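Local atomic coordinates of sulfide-quinone reductase (Aquifex aeolicus, PDB entry 3HYW), a protein that catalyses the FAD-dependent oxidation of hydrogen sulfide by a quinone, building polysulfur chains that are released once they grow too long. Residues H47-W52 and L130-K135; Q137-N142 and A245-F250; G144-G149 and Y178-T183. One frame throughout, in Å; residues are numbered along the deposited sequence.

Contact 1: H47-W52 and L130-K135; sequences HLAMGW and LETQKK
A chi1 of -174° at L48 swings CG away from the backbone N, and at L130 (chi1 -73°) CG lies beside the N, which brings the two leucines together between their helices, where they meet by their branches and cross at a slant. CD2 of L48 rests 3.9 Å from CG of L130, while CD1 of L48 comes 4.0 Å from CD2 of L130. One step along, A49 lets the backbones draw close: its CA is 4.6 Å from CA of Q133, and its CB touches CG2 of T132 at 4.1 Å. OG1 of T132 is turned to the carbonyl oxygens of S122, the stronger partner, and H128, while CG2 faces the alanine. At this narrow point O of A49 lies 3.2 Å from CA of Q133, a CA-H...O contact. Q133 extends its chain past the end of helix 45-50, and its terminal amide lies beside CA of G51. That glycine, at positive phi, closes the helix in a Schellman motif, with its N bonded to O of L48 and the N of W52 to O of H47. The whole is a close helix-helix packing through a small residue, within the pyridine nucleotide-disulphide oxidoreductase fold, about 8 Å from the A49 side chain to the bound FAD molecule.

Contact 2: Q137-N142 and A245-F250; sequences QELYAN and AKFTMF
The last turn of helix 126-141 lies over the start of strand 247-255, and the backbones stay well apart, CA of L139 being 6.8 Å from CA of F247, so that side chains must bridge the gap. Two do so in different ways. L139 sends its CD1 methyl to CB of F247 at 4.1 Å, the two side chains crossing at about a right angle; CD2 of L139 approaches the F247 ring obliquely. The leucine also packs on V146, and the ring of F247 runs on to F163 of helix 158-173 and to T121, which places this apolar patch in the layer between the sheet and the helices covering it. Beside it K246 works as a polar arm. Its CG is anti to the backbone N (chi1 -180°) and the chain stays extended until a bend at the last torsion (chi4 -60°), which turns the ammonium toward the end of the helix. There NZ makes a weak hydrogen bond of 3.0 Å to O of N142, the first residue to leave the helical conformation, and stands 3.6 Å from O of E138. The carbonyl of E138 already accepts the backbone N of N142 in the last helical turn. CB of N142 lies alongside the arm, 3.8 Å from CE of K246. E138 crosses the lysine obliquely, its OE2 stopping 4.3 Å from NZ of K246, beyond a salt bridge. A cation beside the carbonyl-rich C-terminal end of a helix would be expected to gain from the helix dipole, and the nearby carboxylate probably adds to that attraction at longer range; the chemistry thus pairs a buried apolar joint with a looser electrostatic one at the exposed edge.

Contact 3: G144-G149 and Y178-T183; sequences GPVVIG and YKVPMT
V146 pairs with M182 and V147 with T183 in parallel bridges, carried by three backbone bonds. N of V146 donates to O of P181 at 2.7 Å, almost straight at 173°; O of V146 receives N of T183 at 2.9 Å; and O of T183 takes N of I148 at 3.0 Å. The middle bond is more bent, 146° at the hydrogen, with its donor tilted from the carbonyl plane. O of V146 has a second donor, a water at 2.7 Å that also hydrogen-bonds OG1 of T183. On the face carrying V146 and M182, CG2 of V146 meets CG1 of V180 at 3.6 Å, and CD1 of I148 packs on CE of M182 at 4.1 Å, these last two side chains running side by side. The bend of M182 at chi3 (68°) sets that methyl beside the isoleucine. Farther out, L167 and F163 of helix 158-173 cover V146 and I148, P145 and V147 bond through their backbones to K246 and strand 247-255, and P181 packs on P366 of a neighbouring subunit. The chemistry implies a strand pair fixed mainly by backbone bonds, with one carbonyl gripped by two donors and apolar side chains packed on the face of V146 and M182.

Along the chain contact 1 closes before the other two open, and contact 3 is nested inside the loop closed by contact 2. Contacts 1 and 2 share helix 126-141, their centres 11 Å apart, and join where CG2 of T132 meets CZ of F247 at 4.0 Å. That helix is followed in the chain by strand 146-150, which lies parallel beside strand 182-185, with helix 158-173 between them in sequence, a beta-alpha-beta crossover. Contacts 2 and 3, 8 Å between centres, meet in one mixed sheet as neighbouring strands 247-255 and 146-150. Contacts 1 and 3 do not touch: centres 17 Å, nearest atoms about 8 Å apart. Together they tie the FAD-side helix 45-50 through helix 126-141 to this sheet.

Contact 1: H47-W52 and L130-K135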
loop_
_atom_site.group_PDB
_atom_site.type_symbol
_atom_site.label_atom_id
_atom_site.label_comp_id
_atom_site.label_asym_id
_atom_site.label_seq_id
_atom_site.Cartn_x
_atom_site.Cartn_y
_atom_site.Cartn_z
ATOM N N HIS A 47 -29.811 -1.642 3.568
ATOM C CA HIS A 47 -30.598 -0.741 2.734
ATOM C C HIS A 47 -31.890 -0.349 3.444
ATOM O O HIS A 47 -32.329 0.790 3.333
ATOM C CB HIS A 47 -30.915 -1.404 1.390
ATOM C CG HIS A 47 -29.722 -1.997 0.707
ATOM N ND1 HIS A 47 -29.079 -3.123 1.176
ATOM C CD2 HIS A 47 -29.059 -1.622 -0.411
ATOM C CE1 HIS A 47 -28.066 -3.411 0.382
ATOM N NE2 HIS A 47 -28.036 -2.519 -0.594
ATOM N N LEU A 48 -32.505 -1.294 4.161
ATOM C CA LEU A 48 -33.686 -0.982 4.978
ATOM C C LEU A 48 -33.340 0.065 6.038
ATOM O O LEU A 48 -34.106 0.999 6.270
ATOM C CB LEU A 48 -34.261 -2.239 5.641
ATOM C CG LEU A 48 -35.581 -2.102 6.425
ATOM C CD1 LEU A 48 -36.780 -1.813 5.495
ATOM C CD2 LEU A 48 -35.864 -3.336 7.262
ATOM N N ALA A 49 -32.179 -0.099 6.670
ATOM C CA ALA A 49 -31.692 0.855 7.665
ATOM C C ALA A 49 -31.447 2.235 7.067
ATOM O O ALA A 49 -31.592 3.254 7.750
ATOM C CB ALA A 49 -30.434 0.330 8.327
ATOM N N MET A 50 -31.080 2.276 5.792
ATOM C CA MET A 50 -30.843 3.549 5.123
ATOM C C MET A 50 -32.138 4.194 4.634
ATOM O O MET A 50 -32.132 5.342 4.203
ATOM C CB MET A 50 -29.863 3.374 3.960
ATOM C CG MET A 50 -28.420 3.093 4.374
ATOM S SD MET A 50 -27.713 4.363 5.440
ATOM C CE MET A 50 -28.015 5.844 4.476
ATOM N N GLY A 51 -33.241 3.449 4.698
ATOM C CA GLY A 51 -34.526 3.923 4.195
ATOM C C GLY A 51 -34.638 3.728 2.696
ATOM O O GLY A 51 -35.492 4.337 2.042
ATOM N N TRP A 52 -33.771 2.873 2.153
ATOM C CA TRP A 52 -33.714 2.634 0.717
ATOM C C TRP A 52 -34.591 1.446 0.309
ATOM O O TRP A 52 -34.667 1.106 -0.871
ATOM C CB TRP A 52 -32.267 2.418 0.257
ATOM C CG TRP A 52 -31.344 3.606 0.464
ATOM C CD1 TRP A 52 -31.695 4.876 0.838
ATOM C CD2 TRP A 52 -29.925 3.626 0.269
ATOM N NE1 TRP A 52 -30.580 5.677 0.911
ATOM C CE2 TRP A 52 -29.481 4.937 0.560
ATOM C CE3 TRP A 52 -28.984 2.659 -0.115
ATOM C CZ2 TRP A 52 -28.135 5.309 0.477
ATOM C CZ3 TRP A 52 -27.647 3.033 -0.202
ATOM C CH2 TRP A 52 -27.236 4.348 0.096
ATOM N N LEU A 130 -34.912 -0.924 11.183
ATOM C CA LEU A 130 -35.940 0.117 11.166
ATOM C C LEU A 130 -35.744 1.173 12.258
ATOM O O LEU A 130 -35.957 2.360 12.016
ATOM C CB LEU A 130 -37.343 -0.497 11.220
ATOM C CG LEU A 130 -37.717 -1.166 9.889
ATOM C CD1 LEU A 130 -38.796 -2.210 10.070
ATOM C CD2 LEU A 130 -38.108 -0.141 8.823
ATOM N N GLU A 131 -35.322 0.735 13.442
ATOM C CA GLU A 131 -34.939 1.648 14.527
ATOM C C GLU A 131 -33.748 2.520 14.122
ATOM O O GLU A 131 -33.722 3.712 14.421
ATOM C CB GLU A 131 -34.594 0.866 15.798
ATOM C CG GLU A 131 -35.719 -0.023 16.335
ATOM C CD GLU A 131 -35.413 -0.599 17.717
ATOM O OE1 GLU A 131 -34.227 -0.887 18.011
ATOM O OE2 GLU A 131 -36.366 -0.770 18.516
ATOM N N THR A 132 -32.765 1.918 13.451
ATOM C CA THR A 132 -31.612 2.652 12.913
ATOM C C THR A 132 -32.026 3.746 11.923
ATOM O O THR A 132 -31.500 4.860 11.970
ATOM C CB THR A 132 -30.621 1.703 12.222
ATOM O OG1 THR A 132 -30.163 0.732 13.166
ATOM C CG2 THR A 132 -29.420 2.472 11.651
ATOM N N GLN A 133 -32.954 3.413 11.025
ATOM C CA GLN A 133 -33.490 4.370 10.059
ATOM C C GLN A 133 -34.025 5.604 10.781
ATOM O O GLN A 133 -33.761 6.733 10.365
ATOM C CB GLN A 133 -34.580 3.716 9.193
ATOM C CG GLN A 133 -35.154 4.617 8.095
ATOM C CD GLN A 133 -36.236 3.934 7.247
ATOM O OE1 GLN A 133 -36.202 2.717 7.001
ATOM N NE2 GLN A 133 -37.193 4.728 6.781
ATOM N N LYS A 134 -34.749 5.373 11.876
ATOM C CA LYS A 134 -35.353 6.447 12.665
ATOM C C LYS A 134 -34.312 7.351 13.323
ATOM O O LYS A 134 -34.530 8.558 13.448
ATOM C CB LYS A 134 -36.301 5.884 13.729
ATOM C CG LYS A 134 -37.508 5.135 13.171
ATOM C CD LYS A 134 -38.547 4.904 14.253
ATOM C CE LYS A 134 -39.561 3.848 13.835
ATOM N NZ LYS A 134 -40.940 4.175 14.341
ATOM N N LYS A 135 -33.185 6.765 13.735
ATOM C CA LYS A 135 -32.111 7.525 14.382
ATOM C C LYS A 135 -31.241 8.273 13.379
ATOM O O LYS A 135 -30.648 9.295 13.718
ATOM C CB LYS A 135 -31.258 6.624 15.278
ATOM C CG LYS A 135 -31.918 6.312 16.619
ATOM C CD LYS A 135 -31.044 5.436 17.511
ATOM C CE LYS A 135 -29.976 6.232 18.278
ATOM N NZ LYS A 135 -29.303 5.395 19.327
#

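Contact 2: Q137-N142 and A245-F250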
loop_
_atom_site.group_PDB
_atom_site.type_symbol
_atom_site.label_atom_id
_atom_site.label_comp_id
_atom_site.label_asym_id
_atom_site.label_seq_id
_atom_site.Cartn_x
_atom_site.Cartn_y
_atom_site.Cartn_z
ATOM N N GLN A 137 -32.379 9.848 10.683
ATOM C CA GLN A 137 -33.098 11.093 10.399
ATOM C C GLN A 137 -32.645 12.218 11.333
ATOM O O GLN A 137 -32.485 13.364 10.906
ATOM C CB GLN A 137 -34.617 10.880 10.488
ATOM C CG GLN A 137 -35.214 10.031 9.355
ATOM C CD GLN A 137 -35.115 10.698 7.980
ATOM O OE1 GLN A 137 -34.529 10.142 7.050
ATOM N NE2 GLN A 137 -35.683 11.897 7.854
ATOM N N GLU A 138 -32.417 11.861 12.598
ATOM C CA GLU A 138 -31.920 12.774 13.634
ATOM C C GLU A 138 -30.483 13.253 13.362
ATOM O O GLU A 138 -30.118 14.377 13.714
ATOM C CB GLU A 138 -32.013 12.082 15.000
ATOM C CG GLU A 138 -31.664 12.951 16.210
ATOM C CD GLU A 138 -31.582 12.160 17.520
ATOM O OE1 GLU A 138 -32.022 10.984 17.555
ATOM O OE2 GLU A 138 -31.076 12.724 18.522
ATOM N N LEU A 139 -29.672 12.398 12.746
ATOM C CA LEU A 139 -28.307 12.765 12.371
ATOM C C LEU A 139 -28.269 13.784 11.228
ATOM O O LEU A 139 -27.465 14.717 11.252
ATOM C CB LEU A 139 -27.488 11.525 12.005
ATOM C CG LEU A 139 -26.097 11.766 11.408
ATOM C CD1 LEU A 139 -25.099 12.235 12.480
ATOM C CD2 LEU A 139 -25.604 10.521 10.693
ATOM N N TYR A 140 -29.135 13.603 10.233
ATOM C CA TYR A 140 -29.214 14.525 9.097
ATOM C C TYR A 140 -29.685 15.911 9.544
ATOM O O TYR A 140 -29.210 16.930 9.035
ATOM C CB TYR A 140 -30.151 13.991 8.003
ATOM C CG TYR A 140 -29.918 12.556 7.564
ATOM C CD1 TYR A 140 -30.996 11.687 7.384
ATOM C CD2 TYR A 140 -28.629 12.069 7.316
ATOM C CE1 TYR A 140 -30.803 10.368 6.968
ATOM C CE2 TYR A 140 -28.423 10.744 6.907
ATOM C CZ TYR A 140 -29.514 9.904 6.737
ATOM O OH TYR A 140 -29.328 8.603 6.329
ATOM N N ALA A 141 -30.621 15.929 10.494
ATOM C CA ALA A 141 -31.154 17.158 11.073
ATOM C C ALA A 141 -30.092 17.888 11.899
ATOM O O ALA A 141 -29.940 19.105 11.791
ATOM C CB ALA A 141 -32.376 16.846 11.929
ATOM N N ASN A 142 -29.363 17.130 12.716
ATOM C CA ASN A 142 -28.313 17.681 13.563
ATOM C C ASN A 142 -26.999 16.927 13.379
ATOM O O ASN A 142 -26.688 16.017 14.154
ATOM C CB ASN A 142 -28.757 17.686 15.027
ATOM C CG ASN A 142 -29.909 18.642 15.278
ATOM O OD1 ASN A 142 -29.747 19.863 15.202
ATOM N ND2 ASN A 142 -31.083 18.090 15.572
ATOM N N ALA A 245 -18.920 10.753 19.457
ATOM C CA ALA A 245 -19.930 10.170 18.580
ATOM C C ALA A 245 -21.339 10.657 18.899
ATOM O O ALA A 245 -21.787 10.582 20.046
ATOM C CB ALA A 245 -19.879 8.664 18.659
ATOM N N LYS A 246 -22.033 11.146 17.876
ATOM C CA LYS A 246 -23.438 11.519 18.003
ATOM C C LYS A 246 -24.328 10.383 17.488
ATOM O O LYS A 246 -25.433 10.166 17.990
ATOM C CB LYS A 246 -23.724 12.828 17.260
ATOM C CG LYS A 246 -25.170 13.286 17.358
ATOM C CD LYS A 246 -25.343 14.733 16.944
ATOM C CE LYS A 246 -26.785 15.188 17.180
ATOM N NZ LYS A 246 -27.766 14.362 16.403
ATOM N N PHE A 247 -23.832 9.659 16.490
ATOM C CA PHE A 247 -24.524 8.484 15.970
ATOM C C PHE A 247 -23.536 7.338 15.825
ATOM O O PHE A 247 -22.433 7.528 15.316
ATOM C CB PHE A 247 -25.190 8.790 14.623
ATOM C CG PHE A 247 -25.731 7.569 13.922
ATOM C CD1 PHE A 247 -24.902 6.789 13.113
ATOM C CD2 PHE A 247 -27.065 7.190 14.080
ATOM C CE1 PHE A 247 -25.390 5.639 12.477
ATOM C CE2 PHE A 247 -27.565 6.052 13.438
ATOM C CZ PHE A 247 -26.723 5.273 12.640
ATOM N N THR A 248 -23.935 6.152 16.279
ATOM C CA THR A 248 -23.137 4.944 16.077
ATOM C C THR A 248 -23.956 3.789 15.498
ATOM O O THR A 248 -25.178 3.721 15.668
ATOM C CB THR A 248 -22.451 4.451 17.387
ATOM O OG1 THR A 248 -23.445 4.039 18.328
ATOM C CG2 THR A 248 -21.589 5.538 18.010
ATOM N N MET A 249 -23.261 2.888 14.811
ATOM C CA MET A 249 -23.837 1.637 14.364
ATOM C C MET A 249 -22.759 0.583 14.539
ATOM O O MET A 249 -21.743 0.601 13.840
ATOM C CB MET A 249 -24.278 1.729 12.896
ATOM C CG MET A 249 -25.272 0.649 12.441
ATOM S SD MET A 249 -24.682 -1.056 12.521
ATOM C CE MET A 249 -23.475 -1.102 11.197
ATOM N N PHE A 250 -22.980 -0.331 15.478
ATOM C CA PHE A 250 -22.048 -1.419 15.700
ATOM C C PHE A 250 -22.659 -2.787 15.457
ATOM O O PHE A 250 -23.843 -3.010 15.722
ATOM C CB PHE A 250 -21.397 -1.322 17.090
ATOM C CG PHE A 250 -20.232 -0.387 17.119
ATOM C CD1 PHE A 250 -18.941 -0.863 16.928
ATOM C CD2 PHE A 250 -20.428 0.981 17.280
ATOM C CE1 PHE A 250 -17.861 0.007 16.907
ATOM C CE2 PHE A 250 -19.351 1.854 17.275
ATOM C CZ PHE A 250 -18.066 1.365 17.089
#

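Contact 3: G144-G149 and Y178-T183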
loop_
_atom_site.group_PDB
_atom_site.type_symbol
_atom_site.label_atom_id
_atom_site.label_comp_id
_atom_site.label_asym_id
_atom_site.label_seq_id
_atom_site.Cartn_x
_atom_site.Cartn_y
_atom_site.Cartn_z
ATOM N N GLY A 144 -23.245 15.473 13.230
ATOM C CA GLY A 144 -22.171 15.340 14.203
ATOM C C GLY A 144 -21.375 14.086 13.891
ATOM O O GLY A 144 -21.632 13.437 12.875
ATOM N N PRO A 145 -20.407 13.740 14.764
ATOM C CA PRO A 145 -19.506 12.616 14.536
ATOM C C PRO A 145 -20.225 11.279 14.451
ATOM O O PRO A 145 -21.075 10.963 15.287
ATOM C CB PRO A 145 -18.584 12.637 15.767
ATOM C CG PRO A 145 -18.723 13.980 16.340
ATOM C CD PRO A 145 -20.114 14.425 16.034
ATOM N N VAL A 146 -19.875 10.511 13.426
ATOM C CA VAL A 146 -20.364 9.147 13.270
ATOM C C VAL A 146 -19.226 8.167 13.510
ATOM O O VAL A 146 -18.094 8.382 13.063
ATOM C CB VAL A 146 -20.989 8.933 11.874
ATOM C CG1 VAL A 146 -21.217 7.450 11.580
ATOM C CG2 VAL A 146 -22.294 9.682 11.781
ATOM N N VAL A 147 -19.526 7.109 14.255
ATOM C CA VAL A 147 -18.626 5.967 14.343
ATOM C C VAL A 147 -19.380 4.661 14.143
ATOM O O VAL A 147 -20.455 4.437 14.702
ATOM C CB VAL A 147 -17.711 5.993 15.618
ATOM C CG1 VAL A 147 -18.464 6.457 16.821
ATOM C CG2 VAL A 147 -17.049 4.647 15.871
ATOM N N ILE A 148 -18.806 3.820 13.297
ATOM C CA ILE A 148 -19.424 2.574 12.883
ATOM C C ILE A 148 -18.359 1.501 13.050
ATOM O O ILE A 148 -17.178 1.790 12.949
ATOM C CB ILE A 148 -19.917 2.676 11.403
ATOM C CG1 ILE A 148 -21.064 3.695 11.297
ATOM C CG2 ILE A 148 -20.378 1.314 10.862
ATOM C CD1 ILE A 148 -21.236 4.317 9.921
ATOM N N GLY A 149 -18.764 0.269 13.329
ATOM C CA GLY A 149 -17.795 -0.807 13.324
ATOM C C GLY A 149 -18.236 -2.101 13.956
ATOM O O GLY A 149 -19.415 -2.462 13.930
ATOM N N TYR A 178 -19.573 17.173 4.623
ATOM C CA TYR A 178 -18.546 18.051 5.195
ATOM C C TYR A 178 -18.838 18.450 6.651
ATOM O O TYR A 178 -17.985 19.039 7.321
ATOM C CB TYR A 178 -18.308 19.285 4.307
ATOM C CG TYR A 178 -19.311 20.411 4.477
ATOM C CD1 TYR A 178 -18.936 21.612 5.086
ATOM C CD2 TYR A 178 -20.629 20.279 4.025
ATOM C CE1 TYR A 178 -19.844 22.654 5.242
ATOM C CE2 TYR A 178 -21.545 21.313 4.180
ATOM C CZ TYR A 178 -21.144 22.499 4.790
ATOM O OH TYR A 178 -22.041 23.527 4.949
ATOM N N LYS A 179 -20.037 18.121 7.128
ATOM C CA LYS A 179 -20.427 18.377 8.515
ATOM C C LYS A 179 -20.355 17.118 9.378
ATOM O O LYS A 179 -20.531 17.192 10.595
ATOM C CB LYS A 179 -21.846 18.952 8.584
ATOM C CG LYS A 179 -22.046 20.263 7.842
ATOM C CD LYS A 179 -23.197 21.064 8.449
ATOM C CE LYS A 179 -23.514 22.315 7.632
ATOM N NZ LYS A 179 -24.094 21.984 6.286
ATOM N N VAL A 180 -20.102 15.966 8.751
ATOM C CA VAL A 180 -20.156 14.677 9.455
ATOM C C VAL A 180 -18.818 13.920 9.433
ATOM O O VAL A 180 -18.491 13.248 8.440
ATOM C CB VAL A 180 -21.297 13.764 8.915
ATOM C CG1 VAL A 180 -21.376 12.473 9.716
ATOM C CG2 VAL A 180 -22.641 14.485 8.959
ATOM N N PRO A 181 -18.028 14.041 10.521
ATOM C CA PRO A 181 -16.853 13.193 10.668
ATOM C C PRO A 181 -17.265 11.728 10.735
ATOM O O PRO A 181 -18.257 11.390 11.388
ATOM C CB PRO A 181 -16.252 13.654 12.006
ATOM C CG PRO A 181 -16.763 15.043 12.190
ATOM C CD PRO A 181 -18.156 14.988 11.644
ATOM N N MET A 182 -16.528 10.873 10.033
ATOM C CA MET A 182 -16.812 9.449 10.039
ATOM C C MET A 182 -15.584 8.653 10.428
ATOM O O MET A 182 -14.491 8.865 9.886
ATOM C CB MET A 182 -17.339 8.987 8.680
ATOM C CG MET A 182 -18.728 9.500 8.360
ATOM S SD MET A 182 -19.435 8.822 6.847
ATOM C CE MET A 182 -19.665 7.117 7.354
ATOM N N THR A 183 -15.781 7.737 11.372
ATOM C CA THR A 183 -14.717 6.879 11.863
ATOM C C THR A 183 -15.203 5.438 11.930
ATOM O O THR A 183 -16.293 5.154 12.433
ATOM C CB THR A 183 -14.194 7.347 13.251
ATOM O OG1 THR A 183 -13.688 8.681 13.136
ATOM C CG2 THR A 183 -13.077 6.429 13.762
HETATM O O HOH W 1 -16.172 10.228 13.610
#